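Long-range contact in protein CT_858 (Chlamydia trachomatis, PDB 3DOR), which is a secreted chlamydial protease, known as CPAF, that probably acts as a serine-type endopeptidase: residues S272-T284 against V293-E307. Sequence-based numbering, arbitrary orientation.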
loop_
_atom_site.group_PDB
_atom_site.type_symbol
_atom_site.label_atom_id
_atom_site.label_comp_id
_atom_site.label_asym_id
_atom_site.label_seq_id
_atom_site.Cartn_x
_atom_site.Cartn_y
_atom_site.Cartn_z
ATOM N N SER B 272 -17.776 0.236 -33.110
ATOM C CA SER B 272 -16.773 -0.626 -32.499
ATOM C C SER B 272 -17.450 -1.552 -31.492
ATOM O O SER B 272 -18.470 -1.200 -30.905
ATOM C CB SER B 272 -15.710 0.228 -31.809
ATOM O OG SER B 272 -14.625 -0.563 -31.364
ATOM N N GLU B 273 -16.869 -2.726 -31.275
ATOM C CA GLU B 273 -17.465 -3.708 -30.375
ATOM C C GLU B 273 -16.722 -4.035 -29.085
ATOM O O GLU B 273 -17.119 -4.959 -28.372
ATOM C CB GLU B 273 -17.691 -5.020 -31.132
ATOM C CG GLU B 273 -18.600 -4.906 -32.339
ATOM C CD GLU B 273 -18.740 -6.226 -33.086
ATOM O OE1 GLU B 273 -19.498 -6.266 -34.081
ATOM O OE2 GLU B 273 -18.092 -7.220 -32.682
ATOM N N GLY B 274 -15.664 -3.301 -28.769
ATOM C CA GLY B 274 -14.923 -3.601 -27.556
ATOM C C GLY B 274 -15.292 -2.841 -26.291
ATOM O O GLY B 274 -16.466 -2.611 -25.991
ATOM N N LEU B 275 -14.260 -2.456 -25.548
ATOM C CA LEU B 275 -14.393 -1.732 -24.294
ATOM C C LEU B 275 -14.852 -0.277 -24.456
ATOM O O LEU B 275 -15.635 0.225 -23.652
ATOM C CB LEU B 275 -13.044 -1.763 -23.566
ATOM C CG LEU B 275 -12.898 -2.485 -22.222
ATOM C CD1 LEU B 275 -13.651 -3.810 -22.211
ATOM C CD2 LEU B 275 -11.417 -2.704 -21.957
ATOM N N PHE B 276 -14.357 0.394 -25.491
ATOM C CA PHE B 276 -14.697 1.794 -25.742
ATOM C C PHE B 276 -15.956 1.997 -26.572
ATOM O O PHE B 276 -16.255 1.214 -27.474
ATOM C CB PHE B 276 -13.575 2.516 -26.514
ATOM C CG PHE B 276 -12.281 2.646 -25.769
ATOM C CD1 PHE B 276 -11.314 1.654 -25.847
ATOM C CD2 PHE B 276 -12.012 3.790 -25.024
ATOM C CE1 PHE B 276 -10.078 1.801 -25.189
ATOM C CE2 PHE B 276 -10.784 3.949 -24.364
ATOM C CZ PHE B 276 -9.816 2.953 -24.447
ATOM N N ARG B 277 -16.686 3.065 -26.284
ATOM C CA ARG B 277 -17.839 3.390 -27.106
ATOM C C ARG B 277 -17.204 4.195 -28.249
ATOM O O ARG B 277 -16.597 5.247 -28.023
ATOM C CB ARG B 277 -18.851 4.274 -26.367
ATOM C CG ARG B 277 -19.985 4.726 -27.286
ATOM C CD ARG B 277 -21.083 5.508 -26.579
ATOM N NE ARG B 277 -22.136 5.868 -27.526
ATOM C CZ ARG B 277 -23.064 6.791 -27.308
ATOM N NH1 ARG B 277 -23.087 7.462 -26.167
ATOM N NH2 ARG B 277 -23.961 7.058 -28.243
ATOM N N ALA B 278 -17.325 3.697 -29.470
ATOM C CA ALA B 278 -16.741 4.386 -30.601
ATOM C C ALA B 278 -17.477 4.010 -31.871
ATOM O O ALA B 278 -17.835 2.842 -32.072
ATOM C CB ALA B 278 -15.263 4.021 -30.718
ATOM N N TYR B 279 -17.702 4.996 -32.728
ATOM C CA TYR B 279 -18.400 4.738 -33.967
ATOM C C TYR B 279 -18.120 5.821 -34.983
ATOM O O TYR B 279 -17.400 6.784 -34.708
ATOM C CB TYR B 279 -19.913 4.629 -33.702
ATOM C CG TYR B 279 -20.555 5.892 -33.164
ATOM C CD1 TYR B 279 -20.981 6.898 -34.025
ATOM C CD2 TYR B 279 -20.710 6.091 -31.787
ATOM C CE1 TYR B 279 -21.545 8.076 -33.541
ATOM C CE2 TYR B 279 -21.275 7.269 -31.289
ATOM C CZ TYR B 279 -21.686 8.254 -32.175
ATOM O OH TYR B 279 -22.222 9.430 -31.704
ATOM N N ILE B 280 -18.676 5.639 -36.171
ATOM C CA ILE B 280 -18.528 6.593 -37.251
ATOM C C ILE B 280 -19.935 6.882 -37.737
ATOM O O ILE B 280 -20.710 5.952 -37.937
ATOM C CB ILE B 280 -17.723 6.007 -38.425
ATOM C CG1 ILE B 280 -16.307 5.649 -37.974
ATOM C CG2 ILE B 280 -17.659 7.008 -39.556
ATOM C CD1 ILE B 280 -15.435 5.094 -39.101
ATOM N N SER B 281 -20.268 8.161 -37.894
ATOM C CA SER B 281 -21.579 8.580 -38.388
ATOM C C SER B 281 -21.348 9.627 -39.460
ATOM O O SER B 281 -20.222 10.054 -39.675
ATOM C CB SER B 281 -22.425 9.208 -37.277
ATOM O OG SER B 281 -22.735 8.270 -36.268
ATOM N N SER B 282 -22.415 10.033 -40.137
ATOM C CA SER B 282 -22.309 11.065 -41.161
ATOM C C SER B 282 -22.870 12.360 -40.593
ATOM O O SER B 282 -23.962 12.375 -40.029
ATOM C CB SER B 282 -23.102 10.668 -42.402
ATOM O OG SER B 282 -24.429 10.329 -42.048
ATOM N N VAL B 283 -22.101 13.436 -40.719
ATOM C CA VAL B 283 -22.510 14.752 -40.241
ATOM C C VAL B 283 -22.720 15.642 -41.468
ATOM O O VAL B 283 -21.865 15.695 -42.353
ATOM C CB VAL B 283 -21.422 15.366 -39.337
ATOM C CG1 VAL B 283 -21.780 16.800 -38.982
ATOM C CG2 VAL B 283 -21.276 14.533 -38.071
ATOM N N THR B 284 -23.854 16.333 -41.535
ATOM C CA THR B 284 -24.126 17.181 -42.690
ATOM C C THR B 284 -24.141 18.662 -42.327
ATOM O O THR B 284 -24.645 19.041 -41.275
ATOM C CB THR B 284 -25.467 16.811 -43.334
ATOM O OG1 THR B 284 -26.535 17.196 -42.465
ATOM C CG2 THR B 284 -25.548 15.314 -43.557
ATOM N N VAL B 293 -17.683 11.321 -39.797
ATOM C CA VAL B 293 -17.023 11.760 -38.579
ATOM C C VAL B 293 -16.969 10.682 -37.513
ATOM O O VAL B 293 -17.945 9.979 -37.271
ATOM C CB VAL B 293 -17.734 13.012 -38.001
ATOM C CG1 VAL B 293 -17.073 13.446 -36.693
ATOM C CG2 VAL B 293 -17.689 14.152 -39.032
ATOM N N GLY B 294 -15.813 10.553 -36.877
ATOM C CA GLY B 294 -15.684 9.566 -35.825
ATOM C C GLY B 294 -16.103 10.132 -34.484
ATOM O O GLY B 294 -16.020 11.346 -34.253
ATOM N N PHE B 295 -16.592 9.253 -33.614
ATOM C CA PHE B 295 -16.991 9.619 -32.262
ATOM C C PHE B 295 -16.358 8.588 -31.332
ATOM O O PHE B 295 -16.490 7.376 -31.534
ATOM C CB PHE B 295 -18.506 9.593 -32.073
ATOM C CG PHE B 295 -18.940 9.906 -30.647
ATOM C CD1 PHE B 295 -19.214 11.215 -30.254
ATOM C CD2 PHE B 295 -19.022 8.896 -29.690
ATOM C CE1 PHE B 295 -19.563 11.514 -28.932
ATOM C CE2 PHE B 295 -19.369 9.183 -28.365
ATOM C CZ PHE B 295 -19.640 10.494 -27.986
ATOM N N LEU B 296 -15.666 9.081 -30.318
ATOM C CA LEU B 296 -14.991 8.224 -29.359
ATOM C C LEU B 296 -15.148 8.833 -27.971
ATOM O O LEU B 296 -14.968 10.028 -27.803
ATOM C CB LEU B 296 -13.503 8.135 -29.714
ATOM C CG LEU B 296 -12.525 7.374 -28.807
ATOM C CD1 LEU B 296 -12.287 8.144 -27.528
ATOM C CD2 LEU B 296 -13.072 5.997 -28.499
ATOM N N ARG B 297 -15.504 8.023 -26.980
ATOM C CA ARG B 297 -15.611 8.542 -25.617
ATOM C C ARG B 297 -14.476 7.943 -24.790
ATOM O O ARG B 297 -14.259 6.728 -24.829
ATOM C CB ARG B 297 -16.966 8.178 -24.986
ATOM C CG ARG B 297 -17.073 8.565 -23.501
ATOM C CD ARG B 297 -18.471 8.351 -22.884
ATOM N NE ARG B 297 -18.370 8.401 -21.426
ATOM C CZ ARG B 297 -18.029 9.490 -20.736
ATOM N NH1 ARG B 297 -17.777 10.637 -21.357
ATOM N NH2 ARG B 297 -17.862 9.416 -19.426
ATOM N N ILE B 298 -13.714 8.790 -24.098
ATOM C CA ILE B 298 -12.638 8.310 -23.219
ATOM C C ILE B 298 -13.297 8.513 -21.859
ATOM O O ILE B 298 -13.440 9.643 -21.399
ATOM C CB ILE B 298 -11.352 9.176 -23.339
ATOM C CG1 ILE B 298 -10.779 9.081 -24.753
ATOM C CG2 ILE B 298 -10.303 8.704 -22.338
ATOM C CD1 ILE B 298 -9.516 9.935 -24.971
ATOM N N PRO B 299 -13.710 7.419 -21.199
ATOM C CA PRO B 299 -14.381 7.491 -19.899
ATOM C C PRO B 299 -13.539 7.715 -18.646
ATOM O O PRO B 299 -13.996 8.356 -17.689
ATOM C CB PRO B 299 -15.159 6.176 -19.862
ATOM C CG PRO B 299 -14.175 5.221 -20.466
ATOM C CD PRO B 299 -13.549 6.012 -21.625
ATOM N N THR B 300 -12.322 7.191 -18.641
ATOM C CA THR B 300 -11.443 7.335 -17.489
ATOM C C THR B 300 -10.007 7.106 -17.926
ATOM O O THR B 300 -9.770 6.525 -18.991
ATOM C CB THR B 300 -11.773 6.289 -16.405
ATOM O OG1 THR B 300 -10.812 6.382 -15.348
ATOM C CG2 THR B 300 -11.720 4.875 -16.991
ATOM N N TYR B 301 -9.054 7.572 -17.120
ATOM C CA TYR B 301 -7.656 7.362 -17.434
ATOM C C TYR B 301 -7.033 6.308 -16.524
ATOM O O TYR B 301 -5.828 6.060 -16.569
ATOM C CB TYR B 301 -6.873 8.682 -17.410
ATOM C CG TYR B 301 -7.287 9.600 -18.550
ATOM C CD1 TYR B 301 -8.171 10.658 -18.335
ATOM C CD2 TYR B 301 -6.861 9.360 -19.862
ATOM C CE1 TYR B 301 -8.631 11.454 -19.395
ATOM C CE2 TYR B 301 -7.319 10.158 -20.937
ATOM C CZ TYR B 301 -8.206 11.196 -20.689
ATOM O OH TYR B 301 -8.707 11.959 -21.722
ATOM N N SER B 302 -7.847 5.690 -15.681
ATOM C CA SER B 302 -7.326 4.601 -14.868
ATOM C C SER B 302 -7.897 3.416 -15.645
ATOM O O SER B 302 -8.978 2.903 -15.350
ATOM C CB SER B 302 -7.841 4.663 -13.420
ATOM O OG SER B 302 -9.218 4.403 -13.342
ATOM N N TRP B 303 -7.169 3.029 -16.689
ATOM C CA TRP B 303 -7.590 1.961 -17.583
ATOM C C TRP B 303 -8.118 0.690 -16.936
ATOM O O TRP B 303 -9.019 0.054 -17.476
ATOM C CB TRP B 303 -6.451 1.604 -18.547
ATOM C CG TRP B 303 -5.152 1.300 -17.875
ATOM C CD1 TRP B 303 -4.230 2.200 -17.407
ATOM C CD2 TRP B 303 -4.609 -0.000 -17.617
ATOM N NE1 TRP B 303 -3.144 1.535 -16.878
ATOM C CE2 TRP B 303 -3.353 0.186 -16.995
ATOM C CE3 TRP B 303 -5.065 -1.303 -17.854
ATOM C CZ2 TRP B 303 -2.543 -0.889 -16.613
ATOM C CZ3 TRP B 303 -4.258 -2.371 -17.472
ATOM C CH2 TRP B 303 -3.011 -2.155 -16.857
ATOM N N GLN B 304 -7.567 0.326 -15.787
ATOM C CA GLN B 304 -7.986 -0.889 -15.102
ATOM C C GLN B 304 -9.423 -0.838 -14.574
ATOM O O GLN B 304 -10.042 -1.876 -14.352
ATOM C CB GLN B 304 -6.999 -1.202 -13.963
ATOM C CG GLN B 304 -5.535 -1.180 -14.421
ATOM C CD GLN B 304 -4.561 -1.797 -13.420
ATOM O OE1 GLN B 304 -4.570 -3.011 -13.186
ATOM N NE2 GLN B 304 -3.711 -0.960 -12.831
ATOM N N ASP B 305 -9.957 0.364 -14.380
ATOM C CA ASP B 305 -11.318 0.513 -13.876
ATOM C C ASP B 305 -12.351 0.612 -14.989
ATOM O O ASP B 305 -13.520 0.875 -14.720
ATOM C CB ASP B 305 -11.455 1.755 -12.983
ATOM C CG ASP B 305 -10.487 1.754 -11.809
ATOM O OD1 ASP B 305 -10.152 0.668 -11.298
ATOM O OD2 ASP B 305 -10.075 2.856 -11.385
ATOM N N MET B 306 -11.937 0.427 -16.238
ATOM C CA MET B 306 -12.901 0.498 -17.331
ATOM C C MET B 306 -13.930 -0.624 -17.242
ATOM O O MET B 306 -13.595 -1.770 -16.948
ATOM C CB MET B 306 -12.207 0.419 -18.694
ATOM C CG MET B 306 -11.417 1.652 -19.065
ATOM S SD MET B 306 -10.944 1.612 -20.793
ATOM C CE MET B 306 -12.476 2.158 -21.584
ATOM N N GLU B 307 -15.185 -0.274 -17.500
ATOM C CA GLU B 307 -16.299 -1.216 -17.480
ATOM C C GLU B 307 -15.985 -2.473 -18.283
ATOM O O GLU B 307 -15.619 -2.385 -19.451
ATOM C CB GLU B 307 -17.540 -0.556 -18.084
ATOM C CG GLU B 307 -18.608 -0.127 -17.094
ATOM C CD GLU B 307 -19.609 0.852 -17.706
ATOM O OE1 GLU B 307 -19.511 2.067 -17.413
ATOM O OE2 GLU B 307 -20.485 0.408 -18.484
HETATM O O HOH W 1 -15.966 -0.442 -21.025
HETATM O O HOH W 2 -16.005 4.651 -23.948
#
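Tyr279 and Phe295 face each other as a hydrogen-bonded antiparallel pair, and their rings show how such neighbours can pack without a full stack. The phenol is swung back over the strands by a chi1 of 63°, and Phe295 CB lies over its face, a CH-pi contact of 3.7 Å to the ring centroid. The planes are 20° from parallel but slid apart, which leaves Tyr279 OH above the rim of the phenylalanine ring; that hydroxyl is hydrogen-bonded to Ile265 N. On the other side of the sheet, Leu296 CD2 packs on Ala278 CB at 3.7 Å. Five backbone bonds join the two segments, from Val293 N to Ser281 O (2.8 Å) to the longer one from Arg297 N to Arg277 O (3.2 Å). That last pair makes no second direct bond; a water accepts from Arg277 N and donates to Arg297 O in its place. The strands form a beta hairpin near one side of the mixed sheet, with strand 268-271 outside 278-284 and strand 333-337 continuing beyond 290-297; residues 293-307 lie within the part assigned to the S41 peptidase family. Where the two segments diverge, Met306 bends at chi3 (80°) to set CE over one face of Phe276, a CH-pi contact 3.9 Å from the ring centroid, with SD lying obliquely to the same ring in a Met-aromatic contact. Arg297 O meets that ring at its edge. A second water bridges Leu275 O and Glu307 O, while Glu319 of helix 316-330 holds the backbone N atoms of Leu275 and Phe276.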